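PDB 4W7W: cellulase, which probably hydrolyses beta-1,4-glucosidic bonds in cellulose and related glucans. Local coordinates for residues A[151-156]-A[264-269]; A[65-70]-A[220-225]; A[108-113]-A[297-302]; A[186-191]-A[203-208]. One frame throughout, in Å; residues are numbered along the deposited sequence.

Interaction 1 (A[151-156]-A[264-269]). With BGC (beta-D-glucopyranose), chain C.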
# COMPACT_ATOMS: atom_id res chain seq x y z
N LEU A 151 -1.30 6.02 -4.32
CA LEU A 151 -0.72 6.53 -5.57
C LEU A 151 0.24 5.61 -6.30
O LEU A 151 0.21 5.54 -7.52
CB LEU A 151 -0.01 7.85 -5.32
CG LEU A 151 -0.86 8.99 -4.77
CD1 LEU A 151 -0.05 10.27 -4.79
CD2 LEU A 151 -2.18 9.12 -5.54
N MET A 152 1.14 4.95 -5.56
CA MET A 152 2.13 4.13 -6.24
C MET A 152 2.82 3.21 -5.27
O MET A 152 3.39 3.66 -4.28
CB MET A 152 3.22 5.01 -6.88
CG MET A 152 4.27 4.24 -7.65
SD MET A 152 3.63 3.26 -9.03
CE MET A 152 3.08 4.57 -10.12
N ASN A 153 2.83 1.92 -5.56
CA ASN A 153 3.57 1.00 -4.72
C ASN A 153 5.07 1.18 -4.92
O ASN A 153 5.57 1.00 -6.03
CB ASN A 153 3.22 -0.44 -5.03
CG ASN A 153 3.91 -1.38 -4.09
OD1 ASN A 153 3.64 -1.33 -2.89
ND2 ASN A 153 4.80 -2.21 -4.59
N GLU A 154 5.79 1.46 -3.83
CA GLU A 154 7.26 1.39 -3.79
C GLU A 154 7.98 2.01 -5.00
O GLU A 154 8.74 1.34 -5.70
CB GLU A 154 7.73 -0.05 -3.57
CG GLU A 154 7.23 -0.58 -2.24
CD GLU A 154 7.81 -1.92 -1.86
OE1 GLU A 154 8.62 -2.46 -2.63
OE2 GLU A 154 7.43 -2.43 -0.77
N PRO A 155 7.79 3.32 -5.22
CA PRO A 155 8.70 3.99 -6.15
C PRO A 155 10.15 3.72 -5.77
O PRO A 155 10.49 3.65 -4.59
CB PRO A 155 8.37 5.47 -5.96
CG PRO A 155 7.03 5.52 -5.30
CD PRO A 155 6.99 4.28 -4.44
N ASN A 156 11.00 3.57 -6.77
CA ASN A 156 12.44 3.41 -6.58
C ASN A 156 13.08 3.75 -7.92
O ASN A 156 12.37 3.87 -8.92
CB ASN A 156 12.77 1.98 -6.15
CG ASN A 156 12.42 0.96 -7.19
OD1 ASN A 156 11.24 0.51 -7.31
ND2 ASN A 156 13.37 0.59 -7.98
N LEU A 264 1.14 2.41 7.27
CA LEU A 264 2.10 1.35 7.01
C LEU A 264 1.47 0.43 5.97
O LEU A 264 0.74 -0.50 6.30
CB LEU A 264 2.48 0.62 8.29
CG LEU A 264 3.77 -0.20 8.21
CD1 LEU A 264 5.01 0.64 7.95
CD2 LEU A 264 3.95 -1.01 9.49
N GLY A 265 1.73 0.72 4.70
CA GLY A 265 1.02 0.04 3.61
C GLY A 265 1.40 -1.41 3.40
O GLY A 265 0.60 -2.19 2.86
N GLU A 266 2.62 -1.76 3.81
CA GLU A 266 3.06 -3.15 3.84
C GLU A 266 4.00 -3.33 5.01
O GLU A 266 4.86 -2.49 5.28
CB GLU A 266 3.82 -3.59 2.60
CG GLU A 266 3.03 -3.54 1.32
CD GLU A 266 3.79 -4.08 0.12
OE1 GLU A 266 4.84 -4.76 0.30
OE2 GLU A 266 3.32 -3.82 -1.01
N PHE A 267 3.88 -4.49 5.64
CA PHE A 267 4.82 -4.98 6.64
C PHE A 267 4.47 -6.45 6.79
O PHE A 267 3.37 -6.87 6.46
CB PHE A 267 4.72 -4.24 7.99
CG PHE A 267 3.43 -4.49 8.77
CD1 PHE A 267 2.20 -4.06 8.29
CD2 PHE A 267 3.46 -5.13 9.99
CE1 PHE A 267 1.04 -4.28 9.01
CE2 PHE A 267 2.31 -5.33 10.72
CZ PHE A 267 1.09 -4.91 10.23
N ALA A 268 5.41 -7.23 7.30
CA ALA A 268 5.18 -8.65 7.53
C ALA A 268 6.27 -9.16 8.44
O ALA A 268 7.37 -8.61 8.49
CB ALA A 268 5.22 -9.44 6.24
N THR A 269 5.95 -10.26 9.12
CA THR A 269 6.86 -11.02 9.96
C THR A 269 6.55 -12.49 9.76
O THR A 269 5.40 -12.86 9.49
CB THR A 269 6.70 -10.61 11.44
OG1 THR A 269 5.34 -10.75 11.85
CG2 THR A 269 7.13 -9.18 11.67
C2 BGC C . 12.63 -5.43 -3.06
C3 BGC C . 11.15 -5.31 -3.39
C4 BGC C . 10.31 -5.26 -2.12
C5 BGC C . 10.85 -4.19 -1.18
C6 BGC C . 10.16 -4.23 0.17
C1 BGC C . 13.02 -4.32 -2.11
O2 BGC C . 13.44 -5.32 -4.24
O3 BGC C . 10.75 -6.42 -4.19
O4 BGC C . 8.93 -5.04 -2.44
O5 BGC C . 12.24 -4.41 -0.92
O6 BGC C . 10.73 -3.26 1.06
O HOH W 1 5.55 -4.13 -2.60
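Glu266 OE2, lying against Asn153, is gripped by several groups: a water donates to it at 2.8 Å, and NH1 of Arg67 forms a salt bridge with it. The same water accepts from Asn153 ND2 at 2.9 Å and so ties amide to carboxylate. Asn153 has CG anti to the backbone N (chi1 -176°), which brings the amide up to Glu266. Asn153 OD1, by contrast, stands only 3.1 Å from Glu266 OE2, and both are acceptors; the approach is probably tolerated because Arg67 serves both, giving NH2 to OD1 and NH1 to OE2. The two side chains cross at about a right angle, yet their flat ends are nearly parallel, 17° apart. An asparagine suits this place, since one amide can donate to the water and accept from the arginine.

Glu154 runs out extended beyond CG and turns its carboxylate to the ligand: O4 of the chain C glucose donates to Glu154 OE1 at 2.6 Å. Its other oxygen, OE2, comes within 3.6 Å of Glu266 OE1. Each of these two has its own partner, His224 ND1 for the former and Tyr226 OH for the latter. The carboxyl carbons, Glu154 CD and Glu266 CD, lie 5.0 Å apart, consistent with the acid/base and nucleophile pair of retaining family 5 enzymes, where the first glutamate follows an asparagine and precedes a proline as here.

Segment 151-156 links strand 147-150 to helix 160-176, on whose Trp163 Met152 and Pro155 rest. Glu266 rises from strand 262-268, between His224 of strand 219-226 and Trp299 of strand 293-301.

Interaction 2 (A[65-70]-A[220-225])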
# COMPACT_ATOMS: atom_id res chain seq x y z
N THR A 65 -10.00 -2.56 6.71
CA THR A 65 -9.30 -1.98 5.57
C THR A 65 -8.69 -3.08 4.72
O THR A 65 -8.04 -3.99 5.25
CB THR A 65 -8.21 -1.01 6.03
OG1 THR A 65 -8.80 0.02 6.82
CG2 THR A 65 -7.52 -0.33 4.86
N ILE A 66 -8.89 -2.98 3.42
CA ILE A 66 -8.27 -3.87 2.45
C ILE A 66 -7.44 -3.04 1.49
O ILE A 66 -7.95 -2.08 0.90
CB ILE A 66 -9.34 -4.64 1.67
CG1 ILE A 66 -10.17 -5.54 2.59
CG2 ILE A 66 -8.71 -5.42 0.52
CD1 ILE A 66 -9.42 -6.62 3.31
N ARG A 67 -6.16 -3.39 1.36
CA ARG A 67 -5.33 -2.83 0.30
C ARG A 67 -5.38 -3.77 -0.89
O ARG A 67 -5.17 -4.98 -0.73
CB ARG A 67 -3.89 -2.58 0.80
CG ARG A 67 -2.98 -1.94 -0.24
CD ARG A 67 -1.72 -1.41 0.43
NE ARG A 67 -0.76 -0.76 -0.45
CZ ARG A 67 0.34 -1.31 -0.94
NH1 ARG A 67 0.60 -2.60 -0.81
NH2 ARG A 67 1.22 -0.54 -1.55
N LEU A 68 -5.70 -3.22 -2.06
CA LEU A 68 -5.94 -3.98 -3.27
C LEU A 68 -4.93 -3.61 -4.35
O LEU A 68 -5.11 -2.63 -5.08
CB LEU A 68 -7.35 -3.73 -3.78
CG LEU A 68 -7.76 -4.55 -4.99
CD1 LEU A 68 -7.99 -6.00 -4.59
CD2 LEU A 68 -9.00 -3.97 -5.65
N PRO A 69 -3.84 -4.38 -4.44
CA PRO A 69 -2.90 -4.19 -5.56
C PRO A 69 -3.57 -4.48 -6.90
O PRO A 69 -4.30 -5.46 -7.03
CB PRO A 69 -1.83 -5.25 -5.28
CG PRO A 69 -1.88 -5.47 -3.80
CD PRO A 69 -3.35 -5.37 -3.47
N PHE A 70 -3.27 -3.65 -7.88
CA PHE A 70 -3.61 -3.94 -9.27
C PHE A 70 -2.61 -3.21 -10.15
O PHE A 70 -1.84 -2.37 -9.68
CB PHE A 70 -5.05 -3.54 -9.61
CG PHE A 70 -5.31 -2.08 -9.47
CD1 PHE A 70 -5.70 -1.59 -8.25
CD2 PHE A 70 -5.15 -1.20 -10.52
CE1 PHE A 70 -5.94 -0.26 -8.05
CE2 PHE A 70 -5.36 0.15 -10.33
CZ PHE A 70 -5.77 0.62 -9.10
N ALA A 220 -1.89 11.21 3.58
CA ALA A 220 -1.02 10.52 4.54
C ALA A 220 0.15 9.95 3.78
O ALA A 220 0.04 9.64 2.60
CB ALA A 220 -1.78 9.43 5.30
N PHE A 221 1.27 9.79 4.48
CA PHE A 221 2.48 9.27 3.89
C PHE A 221 2.54 7.77 4.12
O PHE A 221 2.47 7.30 5.26
CB PHE A 221 3.70 10.01 4.44
CG PHE A 221 3.75 11.40 3.92
CD1 PHE A 221 4.33 11.67 2.70
CD2 PHE A 221 3.08 12.43 4.57
CE1 PHE A 221 4.30 12.94 2.15
CE2 PHE A 221 3.04 13.71 4.03
CZ PHE A 221 3.66 13.95 2.83
N GLU A 222 2.65 7.04 3.03
CA GLU A 222 2.73 5.58 3.06
C GLU A 222 4.18 5.14 3.14
O GLU A 222 4.97 5.48 2.27
CB GLU A 222 2.09 5.01 1.79
CG GLU A 222 2.15 3.49 1.73
CD GLU A 222 1.47 2.92 0.51
OE1 GLU A 222 0.55 3.58 -0.01
OE2 GLU A 222 1.86 1.80 0.10
N ALA A 223 4.48 4.36 4.18
CA ALA A 223 5.78 3.73 4.33
C ALA A 223 5.58 2.22 4.40
O ALA A 223 4.49 1.75 4.73
CB ALA A 223 6.51 4.22 5.57
N HIS A 224 6.62 1.47 4.03
CA HIS A 224 6.64 0.02 4.15
C HIS A 224 7.77 -0.36 5.07
O HIS A 224 8.78 0.34 5.13
CB HIS A 224 6.85 -0.67 2.81
CG HIS A 224 5.72 -0.44 1.85
ND1 HIS A 224 5.68 -1.03 0.60
CD2 HIS A 224 4.59 0.29 1.96
CE1 HIS A 224 4.58 -0.63 -0.02
NE2 HIS A 224 3.90 0.15 0.79
N GLN A 225 7.64 -1.47 5.80
CA GLN A 225 8.73 -1.90 6.66
C GLN A 225 8.75 -3.40 6.83
O GLN A 225 7.83 -4.01 7.36
CB GLN A 225 8.67 -1.24 8.04
CG GLN A 225 9.92 -1.47 8.88
CD GLN A 225 11.14 -0.88 8.22
OE1 GLN A 225 11.17 0.31 7.92
NE2 GLN A 225 12.16 -1.69 8.01
O HOH W 2 -1.16 1.89 -1.40
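The Arg67 guanidinium stands nearly perpendicular to two flat groups, the Glu222 carboxylate (83°) and the His224 ring. The edge of the imidazole receives both neighbours, Glu222 OE2 in its plane and Arg67 NH2 near it, while a water lies in plane at the guanidinium edge. All this happens inside a (beta/alpha)8 barrel, where strands 65-70 and 219-226, second and sixth in order, face each other across the interior. Their backbones are far apart, with Arg67 CA 12.0 Å from Glu222 CA, so only long side chains can span the gap.

Arginine and glutamate do so from opposite directions. Each has CG anti to the backbone N (chi1 -177° in Arg67) and an extended chain that carries its charge to the middle. There Arg67 NH2 and Glu222 OE2 form a salt bridge of 2.9 Å. The water adds a second link, accepting from Arg67 NE and donating to Glu222 OE1. Arg67 NH1 is hydrogen-bonded to Asn28 OD1 and salt-bridged to Glu266.

His224 suits its place because an imidazole has two ring nitrogens: ND1 is hydrogen-bonded to Glu154, and NE2 to Glu222, two residues earlier on the same strand. In that second bond His224 NE2 donates to the anti lone pair of Glu222 OE2 at 2.7 Å, with an N-H...O angle of 159°.

Interaction 3 (A[108-113]-A[297-302]). With BGC (beta-D-glucopyranose), chain B.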
# COMPACT_ATOMS: atom_id res chain seq x y z
N ASP A 108 -4.36 0.30 -4.75
CA ASP A 108 -2.89 0.33 -4.80
C ASP A 108 -2.43 0.10 -6.23
O ASP A 108 -2.48 -1.01 -6.73
CB ASP A 108 -2.32 -0.76 -3.87
CG ASP A 108 -0.92 -1.20 -4.21
OD1 ASP A 108 -0.14 -0.42 -4.80
OD2 ASP A 108 -0.64 -2.38 -3.87
N LEU A 109 -2.00 1.19 -6.87
CA LEU A 109 -1.40 1.11 -8.20
C LEU A 109 -0.01 0.48 -8.02
O LEU A 109 0.93 1.16 -7.60
CB LEU A 109 -1.31 2.49 -8.84
CG LEU A 109 -1.01 2.47 -10.34
CD1 LEU A 109 -2.21 2.01 -11.14
CD2 LEU A 109 -0.58 3.85 -10.79
N HIS A 110 0.09 -0.82 -8.26
CA HIS A 110 1.19 -1.60 -7.70
C HIS A 110 2.35 -1.68 -8.69
O HIS A 110 2.65 -2.75 -9.21
CB HIS A 110 0.68 -2.98 -7.29
CG HIS A 110 1.55 -3.67 -6.29
ND1 HIS A 110 1.39 -3.51 -4.93
CD2 HIS A 110 2.57 -4.55 -6.45
CE1 HIS A 110 2.26 -4.28 -4.30
NE2 HIS A 110 2.99 -4.92 -5.20
N ASN A 111 2.98 -0.53 -8.93
CA ASN A 111 3.80 -0.38 -10.13
C ASN A 111 5.25 0.04 -9.97
O ASN A 111 5.95 0.11 -10.97
CB ASN A 111 3.08 0.52 -11.15
CG ASN A 111 2.22 -0.28 -12.05
OD1 ASN A 111 1.14 -0.74 -11.65
ND2 ASN A 111 2.72 -0.57 -13.24
N TYR A 112 5.74 0.34 -8.76
CA TYR A 112 7.17 0.57 -8.57
C TYR A 112 7.70 1.74 -9.42
O TYR A 112 8.87 1.76 -9.79
CB TYR A 112 7.99 -0.70 -8.83
CG TYR A 112 7.53 -1.91 -8.05
CD1 TYR A 112 8.00 -2.14 -6.78
CD2 TYR A 112 6.59 -2.80 -8.57
CE1 TYR A 112 7.59 -3.24 -6.05
CE2 TYR A 112 6.16 -3.90 -7.84
CZ TYR A 112 6.67 -4.12 -6.58
OH TYR A 112 6.25 -5.22 -5.87
N ALA A 113 6.83 2.70 -9.68
CA ALA A 113 7.13 3.85 -10.53
C ALA A 113 7.55 3.46 -11.94
O ALA A 113 8.35 4.15 -12.58
CB ALA A 113 8.15 4.77 -9.86
N THR A 297 -1.68 -2.04 6.82
CA THR A 297 -2.16 -3.21 6.09
C THR A 297 -1.02 -4.21 5.94
O THR A 297 0.00 -3.94 5.33
CB THR A 297 -2.77 -2.87 4.71
OG1 THR A 297 -1.97 -1.92 3.98
CG2 THR A 297 -4.16 -2.27 4.86
N TRP A 298 -1.24 -5.39 6.51
CA TRP A 298 -0.29 -6.50 6.47
C TRP A 298 -0.11 -7.03 5.05
O TRP A 298 -1.07 -7.12 4.29
CB TRP A 298 -0.86 -7.61 7.34
CG TRP A 298 -0.14 -8.91 7.30
CD1 TRP A 298 -0.34 -9.93 6.43
CD2 TRP A 298 0.90 -9.34 8.18
NE1 TRP A 298 0.49 -10.98 6.72
CE2 TRP A 298 1.26 -10.65 7.80
CE3 TRP A 298 1.53 -8.77 9.28
CZ2 TRP A 298 2.22 -11.40 8.50
CZ3 TRP A 298 2.48 -9.51 9.96
CH2 TRP A 298 2.81 -10.81 9.57
N TRP A 299 1.11 -7.44 4.73
CA TRP A 299 1.40 -8.14 3.48
C TRP A 299 1.61 -9.62 3.83
O TRP A 299 2.61 -9.93 4.47
CB TRP A 299 2.65 -7.58 2.79
CG TRP A 299 2.83 -8.24 1.46
CD1 TRP A 299 3.44 -9.44 1.23
CD2 TRP A 299 2.27 -7.83 0.22
NE1 TRP A 299 3.33 -9.78 -0.10
CE2 TRP A 299 2.60 -8.82 -0.73
CE3 TRP A 299 1.51 -6.74 -0.17
CZ2 TRP A 299 2.20 -8.72 -2.07
CZ3 TRP A 299 1.10 -6.64 -1.49
CH2 TRP A 299 1.45 -7.62 -2.42
N ALA A 300 0.74 -10.54 3.42
CA ALA A 300 -0.46 -10.35 2.61
C ALA A 300 -1.39 -11.54 2.80
O ALA A 300 -1.02 -12.57 3.38
CB ALA A 300 -0.10 -10.25 1.13
N ALA A 301 -2.59 -11.40 2.25
CA ALA A 301 -3.49 -12.50 2.03
C ALA A 301 -3.83 -12.56 0.55
O ALA A 301 -3.11 -11.99 -0.27
CB ALA A 301 -4.71 -12.38 2.94
N GLY A 302 -4.90 -13.25 0.23
CA GLY A 302 -5.20 -13.61 -1.15
C GLY A 302 -5.02 -15.10 -1.37
O GLY A 302 -4.24 -15.75 -0.68
C2 BGC B . 6.34 -11.80 -3.24
C3 BGC B . 6.26 -12.33 -4.67
C4 BGC B . 4.94 -11.99 -5.36
C5 BGC B . 4.60 -10.52 -5.15
C6 BGC B . 3.19 -10.20 -5.62
C1 BGC B . 5.98 -10.32 -3.20
O1 BGC B . 5.93 -9.82 -1.85
O2 BGC B . 7.66 -11.99 -2.71
O3 BGC B . 6.47 -13.75 -4.64
O4 BGC B . 5.04 -12.18 -6.77
O5 BGC B . 4.68 -10.18 -3.77
O6 BGC B . 3.04 -8.80 -5.58
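His110 and Trp299 meet where two barrel strands end in bent backbone. Strand 104-109 has just finished, and His110 is the centre of an inverse gamma turn, whose closing bond from Asn111 N to Leu109 O is weak. Opposite, strand 293-301 turns a corner at Trp299, and the peptide bond between Trp299 and Ala300 is cis. Both side chains, with CG anti to the backbone N (chi1 -159° in His110), point toward each other at the glucose-binding end of the barrel.

The two side chains arrive from opposite directions. Their planes are near parallel, 22° apart, but slid so far that they hardly overlap, with the imidazole centroid 5.6 Å from that of the indole six-membered ring. Contact is therefore made by neighbouring carbons: His110 CE1 lies 3.8 Å from Trp299 CZ3. Ala300 CB packs over the rim of one indole face, a closeness to which the cis bond probably contributes.

Asp108 sets the rotation of the histidine ring. His110 ND1 donates to the syn lone pair of Asp108 OD2 at 2.6 Å, with an N-H...O angle of 161° and the oxygen near the ring plane. The bond engages one nitrogen, while His110 NE2 is turned to the ligand side, 3.9 Å from O6 of the chain B glucose. The indole reaches further along that sugar: Trp299 NE1 is 3.1 Å from its O1, and Trp299 CZ2 is 3.3 Å from its ring oxygen O5.

Glu33 also binds this glucose. A tryptophan with a cis peptide after it, at the end of the eighth barrel strand, is a familiar feature of sugar sites in glycoside hydrolase clan A.

Interaction 4 (A[186-191]-A[203-208]). With BGC (beta-D-glucopyranose), chain D; BGC (beta-D-glucopyranose), chain C.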
# COMPACT_ATOMS: atom_id res chain seq x y z
N PRO A 186 3.64 7.82 -1.24
CA PRO A 186 4.88 7.19 -0.86
C PRO A 186 6.07 8.10 -1.16
O PRO A 186 5.94 9.11 -1.86
CB PRO A 186 4.92 5.99 -1.80
CG PRO A 186 4.36 6.55 -3.08
CD PRO A 186 3.28 7.52 -2.64
N GLY A 187 7.24 7.69 -0.65
CA GLY A 187 8.51 8.20 -1.12
C GLY A 187 9.15 7.27 -2.12
O GLY A 187 8.57 6.26 -2.51
N THR A 188 10.37 7.63 -2.52
CA THR A 188 11.19 6.74 -3.32
C THR A 188 11.90 5.72 -2.39
O THR A 188 11.48 5.54 -1.24
CB THR A 188 12.12 7.51 -4.26
OG1 THR A 188 12.68 6.58 -5.18
CG2 THR A 188 13.20 8.29 -3.53
N ALA A 189 12.92 5.03 -2.88
CA ALA A 189 13.64 4.05 -2.04
C ALA A 189 12.69 3.00 -1.46
O ALA A 189 12.81 2.57 -0.30
CB ALA A 189 14.46 4.74 -0.93
N TYR A 190 11.75 2.56 -2.29
CA TYR A 190 10.77 1.53 -1.91
C TYR A 190 9.92 1.98 -0.72
O TYR A 190 9.35 1.16 -0.02
CB TYR A 190 11.43 0.18 -1.64
CG TYR A 190 12.27 -0.33 -2.78
CD1 TYR A 190 11.73 -1.10 -3.79
CD2 TYR A 190 13.63 -0.04 -2.83
CE1 TYR A 190 12.52 -1.56 -4.82
CE2 TYR A 190 14.43 -0.51 -3.84
CZ TYR A 190 13.87 -1.27 -4.84
OH TYR A 190 14.68 -1.75 -5.85
N THR A 191 9.84 3.30 -0.54
CA THR A 191 9.14 3.95 0.55
C THR A 191 9.38 3.30 1.91
O THR A 191 8.51 3.22 2.76
CB THR A 191 7.65 4.20 0.18
OG1 THR A 191 7.21 5.34 0.90
CG2 THR A 191 6.69 3.00 0.35
N VAL A 203 19.27 13.55 -1.61
CA VAL A 203 18.14 14.11 -0.88
C VAL A 203 17.27 13.00 -0.30
O VAL A 203 16.98 12.02 -0.98
CB VAL A 203 17.31 15.03 -1.78
CG1 VAL A 203 16.10 15.59 -1.03
CG2 VAL A 203 18.19 16.16 -2.32
N SER A 204 16.91 13.13 0.98
CA SER A 204 16.04 12.15 1.63
C SER A 204 14.58 12.32 1.23
O SER A 204 14.14 13.39 0.79
CB SER A 204 16.15 12.27 3.15
OG SER A 204 15.65 13.52 3.55
N ASN A 205 13.81 11.25 1.43
CA ASN A 205 12.36 11.37 1.32
C ASN A 205 11.82 12.42 2.27
O ASN A 205 10.95 13.21 1.90
CB ASN A 205 11.70 10.02 1.58
CG ASN A 205 11.70 9.12 0.37
OD1 ASN A 205 11.55 9.59 -0.77
ND2 ASN A 205 11.81 7.81 0.59
N ALA A 206 12.34 12.45 3.48
CA ALA A 206 11.92 13.41 4.49
C ALA A 206 12.00 14.84 3.96
O ALA A 206 11.05 15.60 4.05
CB ALA A 206 12.79 13.25 5.72
N LYS A 207 13.15 15.20 3.40
CA LYS A 207 13.34 16.54 2.92
C LYS A 207 12.52 16.79 1.65
O LYS A 207 11.91 17.84 1.51
CB LYS A 207 14.83 16.81 2.66
CG LYS A 207 15.15 18.15 2.05
CD LYS A 207 14.70 19.31 2.94
CE LYS A 207 15.06 20.64 2.33
NZ LYS A 207 14.64 21.77 3.20
N ALA A 208 12.55 15.85 0.72
CA ALA A 208 11.89 16.09 -0.56
C ALA A 208 10.39 16.26 -0.39
O ALA A 208 9.76 17.07 -1.09
CB ALA A 208 12.16 14.94 -1.50
C2 BGC D . 15.89 -1.78 0.42
C3 BGC D . 14.92 -2.88 0.05
C4 BGC D . 15.09 -3.29 -1.42
C5 BGC D . 16.54 -3.56 -1.79
C6 BGC D . 16.70 -3.79 -3.30
C1 BGC D . 17.30 -2.12 -0.02
O2 BGC D . 15.85 -1.53 1.84
O3 BGC D . 13.61 -2.34 0.26
O4 BGC D . 14.37 -4.49 -1.73
O5 BGC D . 17.36 -2.45 -1.41
O6 BGC D . 18.04 -4.22 -3.55
C2 BGC C . 12.63 -5.43 -3.06
C3 BGC C . 11.15 -5.31 -3.39
C4 BGC C . 10.31 -5.26 -2.12
C5 BGC C . 10.85 -4.19 -1.18
C6 BGC C . 10.16 -4.23 0.17
C1 BGC C . 13.02 -4.32 -2.11
O2 BGC C . 13.44 -5.32 -4.24
O3 BGC C . 10.75 -6.42 -4.19
O4 BGC C . 8.93 -5.04 -2.44
O5 BGC C . 12.24 -4.41 -0.92
O6 BGC C . 10.73 -3.26 1.06
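The loop after the fifth barrel strand, 183-186, is pinned by the first turn of helix 205-209. Asn205, first residue of that helix, holds CG anti to its carbonyl carbon (chi1 -82°), which lets the amide grip the Thr188 backbone twice: Thr188 N donates to Asn205 OD1 at 2.9 Å, and Asn205 ND2 returns a bond of 2.9 Å to Thr188 O. The second is the straighter, at 162°, and lies in the amide plane, although it meets the carbonyl from above its plane. Thr191 N reaches Thr188 O from the other face. Gly187 suits the spot because nothing projects from its CA, which lies 3.4 Å from Asn205 OD1. Thr188 CG2 packs beside the same oxygen, while its OG1 is hydrogen-bonded to Ile158 O. Ser204 caps the helix, its OG accepting from Lys207 N at 3.0 Å.

Within this loop Tyr190 lays one ring face on two glucoses, with C4 of the chain D sugar 3.7 Å from CE2 and C1 of the chain C sugar 3.9 Å from CD1. Donating and accepting at once, the amide has little freedom to flip, and the paired bonds are consistent with a well-held loop behind this ring.

Interactions 1, 2 and 3 lie in and at the end of the barrel interior, with centres about 6 Å apart. Glu154 OE2 is 2.6 Å from His224 ND1, and Asn153 OD1 is 2.9 Å from Arg67 NH2, so Arg67 and His224 of interaction 2 form a second shell to the glutamates of interaction 1. Backbone bonds join interaction 3 to both: Asn153 N is 2.9 Å from Leu109 O, and Phe70 O is 2.9 Å from His110 N. Interaction 4 stands farther out, its centre about 12 Å from that of interaction 1, but Pro155 O and Tyr190 N are 2.8 Å apart. Interactions 1 and 4 touch the chain C glucose; interaction 3 lines the separate chain B site.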